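Local coordinates for protein ochratoxinase (PDB 4C60) that hydrolyses the amide bond of the mycotoxin ochratoxin A, releasing L-phenylalanine and ochratoxin alpha, as a zinc-dependent carboxypeptidase of the amidohydrolase superfamily, at residues Trp102-Asn107 and Val132-Tyr137; Ser262-Ser267 and Leu283-Arg288; Thr287-Glu292 and Leu333-Ala338. One frame throughout, in Å; residues are numbered along the deposited sequence.

Contact 1 (Trp102-Asn107 and Val132-Tyr137); sequences WEALQN and VGPNVY
L105 spreads its two methyls over the peptide atoms of G133: CD1 lies 3.7 Å from G133 O, and CD2 lies 3.8 Å from G133 N. CD2 also sits 4.1 Å from V132 CB, and the isobutyl group therefore rests on backbone as much as on side chain. Before G133 in the chain, V132 meets the pyrrole side of W102, with W102 CD1 3.8 Å from V132 CG2. That methyl comes obliquely to the indole, and the two side chains lie alongside each other and point the same way. W102 has CG anti to its own N (chi1 -176°), which lays the ring forward along the helix, toward Q106, whose CG sits 3.4 Å above one face of the W102 indole, offset toward the rim. After G133, P134 meets A104: A104 CB touches P134 CG at 3.7 Å, a small methyl against the outer corner of the pyrrolidine ring. All cross-contact pairs are van der Waals contacts, and the six touching residues are buried. Polar groups find partners elsewhere: W102 NE1 donates to P428 O, and G133 O accepts from K416 NZ. W429 of its own chain and W429 of the second subunit each meet the W102 indole edge-to-face. The end of helix 90-106 thus packs on the loop leading into strand 135-138; this helix precedes strand 109-114, the parallel neighbour of 135-138 in the TIM-barrel domain.

Contact 2 (Ser262-Ser267 and Leu283-Arg288); sequences SLEHVS and LYVATR
E264 OE2 is gripped by three groups: S262 OG donates to it at 2.8 Å, nearly in line with the carboxylate C-O bond, while R113 forms a salt bridge and S243 a hydrogen bond. The other oxygen, OE1, accepts from ND1 of the zinc ligand H69, consistent with a second-shell role in holding H69. E264 OE1 also lies 3.5 Å from V285 CB, since the bend at chi2 (-59°) brings the carboxylate back beside the valine. Along the backbones, the strands pair in parallel: L263 N to L283 O is 2.8 Å and straight (173°), V285 N to L263 O is 3.0 Å, and H265 N to V285 O, also 2.8 Å, is more bent at 143°. H265, a ligand of the second zinc, follows where the chain turns out of the sheet. On the L263 and Y284 face, V266 CG2 stands over the phenol ring, 3.8 Å from the Y284 centroid and almost on the ring normal, a CH-pi contact. A water joins H265 O to Y284 OH. The two are adjacent parallel strands of the TIM barrel, linked by helix 271-280 as a beta-alpha-beta unit; L263 packs on helix 249-258, and Y284 on helix 304-327.

Contact 3 (Thr287-Glu292 and Leu333-Ala338); sequences TRSVIE and LGTDTA
The active site of this amidohydrolase includes D336, and contact 3 lies beside it, where the start of helix 288-297 meets the loop after strand 331-332. V290 CG2 reaches D336 CB at 3.6 Å and OD2 at 3.8 Å, crossing the aspartate obliquely. CG of D336 stands anti to its backbone N (chi1 -159°), which leaves the carboxylate against V290 CG2, and D336 also packs on H71 and H265, ligands of the first and second zinc. The T287 methyl CG2 faces the same loop, 3.4 Å from T335 O; its closer approach to D336 CB is doubtful. Nearer the backbone, T287 CA points its hydrogen at G334 O (3.2 Å, angle at H 154°). One water accepts from both backbone nitrogens, 2.6 Å from T287 N and 3.1 Å from G334 N, and so bridges the segments. S289 and T335 meet through carbon, CB to CG2 at 3.6 Å, while their hydroxyls turn to E346 and D67 respectively. Within the helix, R288 grips E292 side-on: NE and NH2 both donate to OE2, from one face of the carboxylate and nearly in the guanidinium plane, with I291 CG2 over the guanidinium centre. Carbon contacts and one shared water thus join the helix start to the loop bearing D336, consistent with fixing it from this side, whereas the R288-E292 pair (R353 a long, weak second partner of E292) lies away from the D336 carboxylate.

In the fold
All three contacts belong to the interior of the fold, yet their chemistry differs with place. Contact 1 is apolar, lies away from the annotated sites and has another subunit within reach. Contact 2 joins adjacent strands through backbone bonds and carries charged groups around the zinc site. Contact 3 holds partly exposed residues beside the active-site aspartate and relies on methyl contacts and water. Because strand 283-285 leads into helix 288-297, contacts 2 and 3 share T287 and R288 and touch, with H265 CE1 3.6 Å from D336 OD2; their centres are about 10 Å apart. Contact 1 stands about 22 Å from contact 2 between centres, on the opposite side of the chain's centre.

Contact 1 (Trp102-Asn107 and Val132-Tyr137)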
loop_
_atom_site.group_PDB
_atom_site.type_symbol
_atom_site.label_atom_id
_atom_site.label_comp_id
_atom_site.label_asym_id
_atom_site.label_seq_id
_atom_site.Cartn_x
_atom_site.Cartn_y
_atom_site.Cartn_z
ATOM N N TRP F 102 -23.222 30.481 14.436
ATOM C CA TRP F 102 -24.428 31.247 14.670
ATOM C C TRP F 102 -24.217 32.099 15.914
ATOM O O TRP F 102 -24.498 33.297 15.924
ATOM C CB TRP F 102 -25.626 30.317 14.866
ATOM C CG TRP F 102 -26.949 31.022 15.033
ATOM C CD1 TRP F 102 -27.785 31.421 14.041
ATOM C CD2 TRP F 102 -27.565 31.400 16.256
ATOM N NE1 TRP F 102 -28.880 32.028 14.570
ATOM C CE2 TRP F 102 -28.763 32.044 15.933
ATOM C CE3 TRP F 102 -27.211 31.270 17.605
ATOM C CZ2 TRP F 102 -29.635 32.554 16.910
ATOM C CZ3 TRP F 102 -28.095 31.777 18.589
ATOM C CH2 TRP F 102 -29.289 32.398 18.228
ATOM N N GLU F 103 -23.735 31.442 16.962
ATOM C CA GLU F 103 -23.614 32.039 18.277
ATOM C C GLU F 103 -22.612 33.203 18.279
ATOM O O GLU F 103 -22.831 34.232 18.928
ATOM C CB GLU F 103 -23.182 30.972 19.282
ATOM C CG GLU F 103 -23.872 31.054 20.609
ATOM C CD GLU F 103 -25.289 30.640 20.654
ATOM O OE1 GLU F 103 -25.676 29.589 20.145
ATOM O OE2 GLU F 103 -26.026 31.402 21.285
ATOM N N ALA F 104 -21.541 33.032 17.515
ATOM C CA ALA F 104 -20.531 34.069 17.291
ATOM C C ALA F 104 -21.120 35.362 16.728
ATOM O O ALA F 104 -20.854 36.464 17.231
ATOM C CB ALA F 104 -19.484 33.562 16.322
ATOM N N LEU F 105 -21.928 35.203 15.695
ATOM C CA LEU F 105 -22.543 36.319 15.030
ATOM C C LEU F 105 -23.559 37.010 15.934
ATOM O O LEU F 105 -23.616 38.238 15.965
ATOM C CB LEU F 105 -23.203 35.843 13.745
ATOM C CG LEU F 105 -23.222 36.799 12.559
ATOM C CD1 LEU F 105 -21.824 37.278 12.220
ATOM C CD2 LEU F 105 -23.856 36.080 11.375
ATOM N N GLN F 106 -24.328 36.237 16.698
ATOM C CA GLN F 106 -25.260 36.820 17.667
ATOM C C GLN F 106 -24.552 37.612 18.764
ATOM O O GLN F 106 -25.146 38.516 19.356
ATOM C CB GLN F 106 -26.130 35.747 18.317
ATOM C CG GLN F 106 -27.046 35.006 17.353
ATOM C CD GLN F 106 -28.299 35.788 16.951
ATOM O OE1 GLN F 106 -29.101 36.206 17.804
ATOM N NE2 GLN F 106 -28.477 35.971 15.653
ATOM N N ASN F 107 -23.285 37.295 19.017
ATOM C CA ASN F 107 -22.477 38.053 19.976
ATOM C C ASN F 107 -21.746 39.250 19.418
ATOM O O ASN F 107 -20.987 39.878 20.144
ATOM C CB ASN F 107 -21.430 37.146 20.630
ATOM C CG ASN F 107 -21.990 36.425 21.819
ATOM O OD1 ASN F 107 -21.965 36.936 22.933
ATOM N ND2 ASN F 107 -22.606 35.266 21.566
ATOM N N VAL F 132 -25.067 30.612 8.698
ATOM C CA VAL F 132 -24.566 31.953 8.933
ATOM C C VAL F 132 -23.358 31.934 9.840
ATOM O O VAL F 132 -23.164 31.021 10.647
ATOM C CB VAL F 132 -25.604 32.926 9.510
ATOM C CG1 VAL F 132 -26.787 33.079 8.562
ATOM C CG2 VAL F 132 -26.046 32.571 10.923
ATOM N N GLY F 133 -22.543 32.964 9.715
ATOM C CA GLY F 133 -21.413 33.093 10.616
ATOM C C GLY F 133 -20.520 34.267 10.324
ATOM O O GLY F 133 -20.781 35.054 9.425
ATOM N N PRO F 134 -19.426 34.365 11.067
ATOM C CA PRO F 134 -18.449 35.393 10.795
ATOM C C PRO F 134 -17.731 35.140 9.485
ATOM O O PRO F 134 -17.766 34.030 8.963
ATOM C CB PRO F 134 -17.457 35.271 11.964
ATOM C CG PRO F 134 -18.084 34.372 12.966
ATOM C CD PRO F 134 -19.063 33.520 12.216
ATOM N N ASN F 135 -17.073 36.161 8.949
ATOM C CA ASN F 135 -16.030 35.941 7.958
ATOM C C ASN F 135 -14.990 35.031 8.573
ATOM O O ASN F 135 -14.515 35.297 9.691
ATOM C CB ASN F 135 -15.358 37.246 7.596
ATOM C CG ASN F 135 -16.262 38.149 6.812
ATOM O OD1 ASN F 135 -16.546 37.889 5.659
ATOM N ND2 ASN F 135 -16.699 39.237 7.431
ATOM N N VAL F 136 -14.680 33.919 7.907
ATOM C CA VAL F 136 -13.710 32.972 8.458
ATOM C C VAL F 136 -12.444 33.024 7.624
ATOM O O VAL F 136 -12.490 32.849 6.416
ATOM C CB VAL F 136 -14.276 31.546 8.544
ATOM C CG1 VAL F 136 -13.216 30.567 9.035
ATOM C CG2 VAL F 136 -15.477 31.515 9.474
ATOM N N TYR F 137 -11.327 33.348 8.278
ATOM C CA TYR F 137 -10.010 33.282 7.667
ATOM C C TYR F 137 -9.305 32.118 8.335
ATOM O O TYR F 137 -8.895 32.207 9.498
ATOM C CB TYR F 137 -9.229 34.584 7.875
ATOM C CG TYR F 137 -9.916 35.829 7.339
ATOM C CD1 TYR F 137 -10.869 36.482 8.089
ATOM C CD2 TYR F 137 -9.592 36.358 6.100
ATOM C CE1 TYR F 137 -11.489 37.623 7.614
ATOM C CE2 TYR F 137 -10.214 37.499 5.606
ATOM C CZ TYR F 137 -11.163 38.123 6.360
ATOM O OH TYR F 137 -11.781 39.273 5.918
#

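Contact 2 (Ser262-Ser267 and Leu283-Arg288)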
loop_
_atom_site.group_PDB
_atom_site.type_symbol
_atom_site.label_atom_id
_atom_site.label_comp_id
_atom_site.label_asym_id
_atom_site.label_seq_id
_atom_site.Cartn_x
_atom_site.Cartn_y
_atom_site.Cartn_z
ATOM N N SER F 262 2.887 37.066 12.805
ATOM C CA SER F 262 1.991 37.036 13.934
ATOM C C SER F 262 2.483 35.988 14.915
ATOM O O SER F 262 2.820 34.854 14.528
ATOM C CB SER F 262 0.561 36.739 13.462
ATOM O OG SER F 262 -0.328 36.498 14.552
ATOM N N LEU F 263 2.533 36.346 16.191
ATOM C CA LEU F 263 2.907 35.376 17.222
ATOM C C LEU F 263 1.782 35.162 18.223
ATOM O O LEU F 263 1.081 36.105 18.594
ATOM C CB LEU F 263 4.160 35.835 17.952
ATOM C CG LEU F 263 5.378 36.094 17.080
ATOM C CD1 LEU F 263 6.516 36.594 17.963
ATOM C CD2 LEU F 263 5.771 34.841 16.297
ATOM N N GLU F 264 1.635 33.918 18.659
ATOM C CA GLU F 264 0.575 33.530 19.575
ATOM C C GLU F 264 1.144 33.144 20.943
ATOM O O GLU F 264 2.172 32.490 21.016
ATOM C CB GLU F 264 -0.214 32.334 19.019
ATOM C CG GLU F 264 -0.565 32.339 17.530
ATOM C CD GLU F 264 -1.395 33.552 17.142
ATOM O OE1 GLU F 264 -2.510 33.698 17.715
ATOM O OE2 GLU F 264 -0.963 34.342 16.248
ATOM N N HIS F 265 0.464 33.571 22.011
ATOM C CA HIS F 265 0.881 33.348 23.397
ATOM C C HIS F 265 2.064 34.232 23.810
ATOM O O HIS F 265 1.938 35.084 24.682
ATOM C CB HIS F 265 1.200 31.861 23.659
ATOM C CG HIS F 265 0.241 30.913 23.017
ATOM N ND1 HIS F 265 -1.114 30.948 23.257
ATOM C CD2 HIS F 265 0.439 29.913 22.129
ATOM C CE1 HIS F 265 -1.712 30.016 22.537
ATOM N NE2 HIS F 265 -0.790 29.373 21.845
ATOM N N VAL F 266 3.206 33.994 23.164
ATOM C CA VAL F 266 4.407 34.790 23.310
ATOM C C VAL F 266 4.827 34.908 24.771
ATOM O O VAL F 266 5.307 35.951 25.200
ATOM C CB VAL F 266 4.246 36.199 22.699
ATOM C CG1 VAL F 266 5.544 36.637 22.043
ATOM C CG2 VAL F 266 3.114 36.259 21.668
ATOM N N SER F 267 4.709 33.804 25.510
ATOM C CA SER F 267 4.833 33.808 26.978
ATOM C C SER F 267 6.144 34.334 27.587
ATOM O O SER F 267 6.131 34.875 28.693
ATOM C CB SER F 267 4.594 32.397 27.522
ATOM O OG SER F 267 3.255 31.997 27.282
ATOM N N LEU F 283 2.598 41.079 14.763
ATOM C CA LEU F 283 1.431 41.154 15.629
ATOM C C LEU F 283 1.540 40.223 16.844
ATOM O O LEU F 283 2.017 39.090 16.737
ATOM C CB LEU F 283 0.192 40.817 14.821
ATOM C CG LEU F 283 -1.139 41.054 15.487
ATOM C CD1 LEU F 283 -1.369 42.530 15.662
ATOM C CD2 LEU F 283 -2.264 40.442 14.671
ATOM N N TYR F 284 1.099 40.740 17.991
ATOM C CA TYR F 284 1.122 40.047 19.282
ATOM C C TYR F 284 -0.297 39.637 19.681
ATOM O O TYR F 284 -1.144 40.490 19.977
ATOM C CB TYR F 284 1.706 40.982 20.358
ATOM C CG TYR F 284 2.140 40.350 21.671
ATOM C CD1 TYR F 284 1.219 39.859 22.583
ATOM C CD2 TYR F 284 3.475 40.320 22.025
ATOM C CE1 TYR F 284 1.630 39.311 23.800
ATOM C CE2 TYR F 284 3.899 39.792 23.227
ATOM C CZ TYR F 284 2.979 39.288 24.121
ATOM O OH TYR F 284 3.438 38.756 25.309
ATOM N N VAL F 285 -0.541 38.333 19.719
ATOM C CA VAL F 285 -1.827 37.781 20.140
ATOM C C VAL F 285 -1.629 36.911 21.374
ATOM O O VAL F 285 -1.097 35.819 21.276
ATOM C CB VAL F 285 -2.461 36.943 19.027
ATOM C CG1 VAL F 285 -3.873 36.512 19.431
ATOM C CG2 VAL F 285 -2.484 37.743 17.727
ATOM N N ALA F 286 -2.046 37.432 22.525
ATOM C CA ALA F 286 -1.634 36.913 23.826
ATOM C C ALA F 286 -2.385 35.655 24.243
ATOM O O ALA F 286 -1.800 34.763 24.848
ATOM C CB ALA F 286 -1.788 37.982 24.896
ATOM N N THR F 287 -3.673 35.593 23.909
ATOM C CA THR F 287 -4.522 34.498 24.356
ATOM C C THR F 287 -4.484 34.274 25.875
ATOM O O THR F 287 -4.269 33.149 26.342
ATOM C CB THR F 287 -3.995 33.157 23.740
ATOM O OG1 THR F 287 -3.031 33.414 22.688
ATOM C CG2 THR F 287 -5.105 32.341 23.194
ATOM N N ARG F 288 -4.754 35.315 26.641
ATOM C CA ARG F 288 -4.674 35.221 28.078
ATOM C C ARG F 288 -5.735 34.279 28.654
ATOM O O ARG F 288 -5.511 33.678 29.702
ATOM C CB ARG F 288 -4.771 36.615 28.696
ATOM C CG ARG F 288 -4.622 36.667 30.215
ATOM C CD ARG F 288 -3.235 36.282 30.693
ATOM N NE ARG F 288 -3.206 36.038 32.131
ATOM C CZ ARG F 288 -2.104 35.740 32.830
ATOM N NH1 ARG F 288 -0.921 35.644 32.244
ATOM N NH2 ARG F 288 -2.197 35.533 34.132
HETATM O O HOH W 1 1.990 37.191 26.566
#

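Contact 3 (Thr287-Glu292 and Leu333-Ala338)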
loop_
_atom_site.group_PDB
_atom_site.type_symbol
_atom_site.label_atom_id
_atom_site.label_comp_id
_atom_site.label_asym_id
_atom_site.label_seq_id
_atom_site.Cartn_x
_atom_site.Cartn_y
_atom_site.Cartn_z
ATOM N N THR F 287 -3.673 35.593 23.909
ATOM C CA THR F 287 -4.522 34.498 24.356
ATOM C C THR F 287 -4.484 34.274 25.875
ATOM O O THR F 287 -4.269 33.149 26.342
ATOM C CB THR F 287 -3.995 33.157 23.740
ATOM O OG1 THR F 287 -3.031 33.414 22.688
ATOM C CG2 THR F 287 -5.105 32.341 23.194
ATOM N N ARG F 288 -4.754 35.315 26.641
ATOM C CA ARG F 288 -4.674 35.221 28.078
ATOM C C ARG F 288 -5.735 34.279 28.654
ATOM O O ARG F 288 -5.511 33.678 29.702
ATOM C CB ARG F 288 -4.771 36.615 28.696
ATOM C CG ARG F 288 -4.622 36.667 30.215
ATOM C CD ARG F 288 -3.235 36.282 30.693
ATOM N NE ARG F 288 -3.206 36.038 32.131
ATOM C CZ ARG F 288 -2.104 35.740 32.830
ATOM N NH1 ARG F 288 -0.921 35.644 32.244
ATOM N NH2 ARG F 288 -2.197 35.533 34.132
ATOM N N SER F 289 -6.875 34.150 27.975
ATOM C CA SER F 289 -7.989 33.299 28.427
ATOM C C SER F 289 -7.546 31.882 28.730
ATOM O O SER F 289 -7.979 31.276 29.708
ATOM C CB SER F 289 -9.100 33.246 27.368
ATOM O OG SER F 289 -9.777 34.485 27.267
ATOM N N VAL F 290 -6.680 31.367 27.873
ATOM C CA VAL F 290 -6.143 30.024 28.004
ATOM C C VAL F 290 -5.372 29.832 29.310
ATOM O O VAL F 290 -5.502 28.777 29.948
ATOM C CB VAL F 290 -5.303 29.676 26.741
ATOM C CG1 VAL F 290 -3.907 29.146 27.057
ATOM C CG2 VAL F 290 -6.078 28.692 25.882
ATOM N N ILE F 291 -4.587 30.838 29.705
ATOM C CA ILE F 291 -3.856 30.788 30.970
ATOM C C ILE F 291 -4.815 30.940 32.163
ATOM O O ILE F 291 -4.666 30.240 33.182
ATOM C CB ILE F 291 -2.718 31.843 31.037
ATOM C CG1 ILE F 291 -1.499 31.377 30.243
ATOM C CG2 ILE F 291 -2.261 32.084 32.466
ATOM C CD1 ILE F 291 -1.494 31.828 28.802
ATOM N N GLU F 292 -5.801 31.828 32.031
ATOM C CA GLU F 292 -6.740 32.076 33.121
ATOM C C GLU F 292 -7.579 30.845 33.448
ATOM O O GLU F 292 -7.909 30.616 34.616
ATOM C CB GLU F 292 -7.647 33.268 32.810
ATOM C CG GLU F 292 -6.927 34.610 32.748
ATOM C CD GLU F 292 -6.313 35.036 34.067
ATOM O OE1 GLU F 292 -6.767 34.591 35.142
ATOM O OE2 GLU F 292 -5.370 35.840 34.028
ATOM N N LEU F 333 -6.576 40.696 19.746
ATOM C CA LEU F 333 -7.154 39.788 20.727
ATOM C C LEU F 333 -7.522 38.437 20.111
ATOM O O LEU F 333 -8.062 38.360 18.994
ATOM C CB LEU F 333 -8.373 40.414 21.391
ATOM C CG LEU F 333 -8.145 41.700 22.186
ATOM C CD1 LEU F 333 -9.380 42.012 23.010
ATOM C CD2 LEU F 333 -6.924 41.603 23.091
ATOM N N GLY F 334 -7.197 37.378 20.856
ATOM C CA GLY F 334 -7.559 36.021 20.494
ATOM C C GLY F 334 -7.787 35.231 21.758
ATOM O O GLY F 334 -7.135 35.472 22.764
ATOM N N THR F 335 -8.698 34.274 21.712
ATOM C CA THR F 335 -9.107 33.530 22.919
ATOM C C THR F 335 -8.537 32.090 23.006
ATOM O O THR F 335 -8.251 31.602 24.106
ATOM C CB THR F 335 -10.642 33.474 23.007
ATOM O OG1 THR F 335 -11.184 34.792 22.855
ATOM C CG2 THR F 335 -11.095 32.913 24.340
ATOM N N ASP F 336 -8.324 31.458 21.842
ATOM C CA ASP F 336 -7.980 30.043 21.746
ATOM C C ASP F 336 -9.155 29.189 22.245
ATOM O O ASP F 336 -9.019 28.399 23.179
ATOM C CB ASP F 336 -6.681 29.723 22.501
ATOM C CG ASP F 336 -6.016 28.439 22.025
ATOM O OD1 ASP F 336 -6.698 27.592 21.389
ATOM O OD2 ASP F 336 -4.808 28.275 22.287
ATOM N N THR F 337 -10.294 29.312 21.571
ATOM C CA THR F 337 -11.489 28.546 21.911
ATOM C C THR F 337 -12.268 28.117 20.648
ATOM O O THR F 337 -11.912 28.471 19.525
ATOM C CB THR F 337 -12.394 29.378 22.845
ATOM O OG1 THR F 337 -13.405 28.561 23.434
ATOM C CG2 THR F 337 -13.053 30.531 22.098
ATOM N N ALA F 338 -13.289 27.292 20.849
ATOM C CA ALA F 338 -14.185 26.894 19.768
ATOM C C ALA F 338 -15.084 28.080 19.372
ATOM O O ALA F 338 -15.322 28.959 20.191
ATOM C CB ALA F 338 -15.038 25.712 20.199
HETATM O O HOH W 2 -5.124 37.530 23.098
#